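Local coordinates for protein 2-oxoadipate dioxygenase/decarboxylase (Pseudomonas putida, PDB 6W1G) that uses iron(II) and dioxygen to decarboxylate and hydroxylate 2-oxoadipate to D-2-hydroxyglutarate in D-lysine catabolism, at residues P256-P261 and A349-Q354. Sequence-based numbering, arbitrary orientation.
Sequences PTRRHP and AQMREQ
Met-351 reaches from the short helix 348-353 to Arg-258 and His-260 in the loop that leads into strand 264-275. This is a loop-to-helix contact made through one thioether, away from the metal site, in a protein of the glyoxalase (VOC-like) clan. SD of Met-351 lies 3.5 Å from NH2 of Arg-258, at the edge of the guanidinium and in its plane. The same sulfur touches CB of His-260 at 3.8 Å. No hydrogen bond crosses between 256-261 and 349-354. The bend of Met-351 at chi3 (65°) lays CE beside the guanidinium, 3.8 Å from NH2 of Arg-258. Phe-359 and Ile-262 also touch the Met-351 side chain.

The guanidinium is held partly by its own loop. Both NE and NH2 of Arg-258 donate to the carbonyl oxygen of His-260, a side-on grip that limits rotation of the group. Further out, the carbonyl oxygens of Phe-344 and Pro-345 accept hydrogen bonds from NH1 and NH2 respectively, tying the loop to the chain just before the helix. The Asp-346 carboxylate accepts from the backbone N of Arg-259 and of His-260. NE of Arg-258 is 2.8 Å from O of His-260 and sits above the carbonyl plane, whereas NH2 lies in it.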
loop_
_atom_site.group_PDB
_atom_site.type_symbol
_atom_site.label_atom_id
_atom_site.label_comp_id
_atom_site.label_asym_id
_atom_site.label_seq_id
_atom_site.Cartn_x
_atom_site.Cartn_y
_atom_site.Cartn_z
ATOM N N PRO A 256 -16.188 7.999 0.611
ATOM C CA PRO A 256 -16.638 8.488 1.909
ATOM C C PRO A 256 -16.831 7.366 2.918
ATOM O O PRO A 256 -16.675 6.171 2.579
ATOM C CB PRO A 256 -17.966 9.167 1.572
ATOM C CG PRO A 256 -18.506 8.270 0.482
ATOM C CD PRO A 256 -17.302 7.839 -0.338
ATOM N N THR A 257 -17.164 7.746 4.143
ATOM C CA THR A 257 -17.479 6.793 5.198
ATOM C C THR A 257 -18.575 5.848 4.735
ATOM O O THR A 257 -19.595 6.278 4.189
ATOM C CB THR A 257 -17.954 7.564 6.433
ATOM O OG1 THR A 257 -16.980 8.565 6.796
ATOM C CG2 THR A 257 -18.212 6.610 7.586
ATOM N N ARG A 258 -18.384 4.561 5.003
ATOM C CA ARG A 258 -19.334 3.526 4.653
ATOM C C ARG A 258 -19.359 2.487 5.761
ATOM O O ARG A 258 -18.380 2.267 6.465
ATOM C CB ARG A 258 -18.884 2.810 3.356
ATOM C CG ARG A 258 -19.071 3.621 2.088
ATOM C CD ARG A 258 -18.331 3.016 0.910
ATOM N NE ARG A 258 -18.653 1.597 0.716
ATOM C CZ ARG A 258 -19.685 1.117 0.014
ATOM N NH1 ARG A 258 -20.540 1.943 -0.593
ATOM N NH2 ARG A 258 -19.869 -0.205 -0.060
ATOM N N ARG A 259 -20.488 1.782 5.852
ATOM C CA ARG A 259 -20.560 0.604 6.714
ATOM C C ARG A 259 -19.628 -0.500 6.217
ATOM O O ARG A 259 -19.029 -1.219 7.034
ATOM C CB ARG A 259 -21.980 0.061 6.738
ATOM C CG ARG A 259 -22.961 0.990 7.418
ATOM C CD ARG A 259 -24.418 0.541 7.286
ATOM N NE ARG A 259 -25.025 1.014 6.041
ATOM C CZ ARG A 259 -25.749 0.273 5.207
ATOM N NH1 ARG A 259 -25.996 -1.004 5.469
ATOM N NH2 ARG A 259 -26.240 0.829 4.104
ATOM N N HIS A 260 -19.490 -0.638 4.890
ATOM C CA HIS A 260 -18.661 -1.675 4.275
ATOM C C HIS A 260 -17.691 -0.957 3.359
ATOM O O HIS A 260 -17.976 -0.743 2.165
ATOM C CB HIS A 260 -19.540 -2.704 3.574
ATOM C CG HIS A 260 -20.370 -3.424 4.560
ATOM N ND1 HIS A 260 -19.827 -4.314 5.470
ATOM C CD2 HIS A 260 -21.682 -3.325 4.863
ATOM C CE1 HIS A 260 -20.782 -4.748 6.270
ATOM N NE2 HIS A 260 -21.911 -4.183 5.906
ATOM N N PRO A 261 -16.551 -0.534 3.907
ATOM C CA PRO A 261 -15.588 0.256 3.137
ATOM C C PRO A 261 -15.125 -0.459 1.888
ATOM O O PRO A 261 -15.057 -1.694 1.829
ATOM C CB PRO A 261 -14.455 0.495 4.148
ATOM C CG PRO A 261 -15.246 0.534 5.482
ATOM C CD PRO A 261 -16.164 -0.657 5.318
ATOM N N ALA A 349 -24.300 -8.078 1.169
ATOM C CA ALA A 349 -24.978 -9.015 0.291
ATOM C C ALA A 349 -25.129 -8.483 -1.138
ATOM O O ALA A 349 -25.024 -9.254 -2.106
ATOM C CB ALA A 349 -26.315 -9.444 0.893
ATOM N N GLN A 350 -25.494 -7.203 -1.287
ATOM C CA GLN A 350 -25.654 -6.623 -2.625
ATOM C C GLN A 350 -24.309 -6.433 -3.298
ATOM O O GLN A 350 -24.198 -6.578 -4.507
ATOM C CB GLN A 350 -26.397 -5.311 -2.530
ATOM C CG GLN A 350 -27.868 -5.485 -2.306
ATOM C CD GLN A 350 -28.632 -6.043 -3.501
ATOM O OE1 GLN A 350 -28.163 -6.123 -4.631
ATOM N NE2 GLN A 350 -29.861 -6.384 -3.252
ATOM N N MET A 351 -23.277 -6.045 -2.540
ATOM C CA MET A 351 -21.964 -5.957 -3.132
ATOM C C MET A 351 -21.528 -7.293 -3.707
ATOM O O MET A 351 -20.879 -7.352 -4.756
ATOM C CB MET A 351 -20.950 -5.510 -2.070
ATOM C CG MET A 351 -21.126 -4.072 -1.582
ATOM S SD MET A 351 -20.294 -3.639 -0.057
ATOM C CE MET A 351 -18.574 -3.795 -0.485
ATOM N N ARG A 352 -21.885 -8.378 -3.026
ATOM C CA ARG A 352 -21.623 -9.708 -3.524
ATOM C C ARG A 352 -22.487 -10.047 -4.734
ATOM O O ARG A 352 -21.971 -10.485 -5.772
ATOM C CB ARG A 352 -21.810 -10.693 -2.388
ATOM C CG ARG A 352 -21.580 -12.106 -2.814
ATOM C CD ARG A 352 -21.778 -13.131 -1.646
ATOM N NE ARG A 352 -21.981 -14.432 -2.304
ATOM C CZ ARG A 352 -23.121 -15.032 -2.581
ATOM N NH1 ARG A 352 -24.337 -14.602 -2.237
ATOM N NH2 ARG A 352 -23.056 -16.216 -3.192
ATOM N N GLU A 353 -23.802 -9.917 -4.611
ATOM C CA GLU A 353 -24.688 -10.355 -5.677
ATOM C C GLU A 353 -24.489 -9.566 -6.960
ATOM O O GLU A 353 -24.589 -10.133 -8.057
ATOM C CB GLU A 353 -26.148 -10.273 -5.215
ATOM C CG GLU A 353 -27.104 -10.982 -6.087
ATOM C CD GLU A 353 -28.470 -11.000 -5.474
ATOM O OE1 GLU A 353 -28.755 -11.918 -4.668
ATOM O OE2 GLU A 353 -29.262 -10.078 -5.773
ATOM N N GLN A 354 -24.197 -8.263 -6.843
ATOM C CA GLN A 354 -23.938 -7.423 -8.000
ATOM C C GLN A 354 -22.512 -7.531 -8.502
ATOM O O GLN A 354 -22.168 -6.864 -9.486
ATOM C CB GLN A 354 -24.295 -5.979 -7.668
ATOM C CG GLN A 354 -25.752 -5.755 -7.440
ATOM C CD GLN A 354 -26.059 -4.284 -7.158
ATOM O OE1 GLN A 354 -25.527 -3.392 -7.811
ATOM N NE2 GLN A 354 -26.895 -4.045 -6.196
#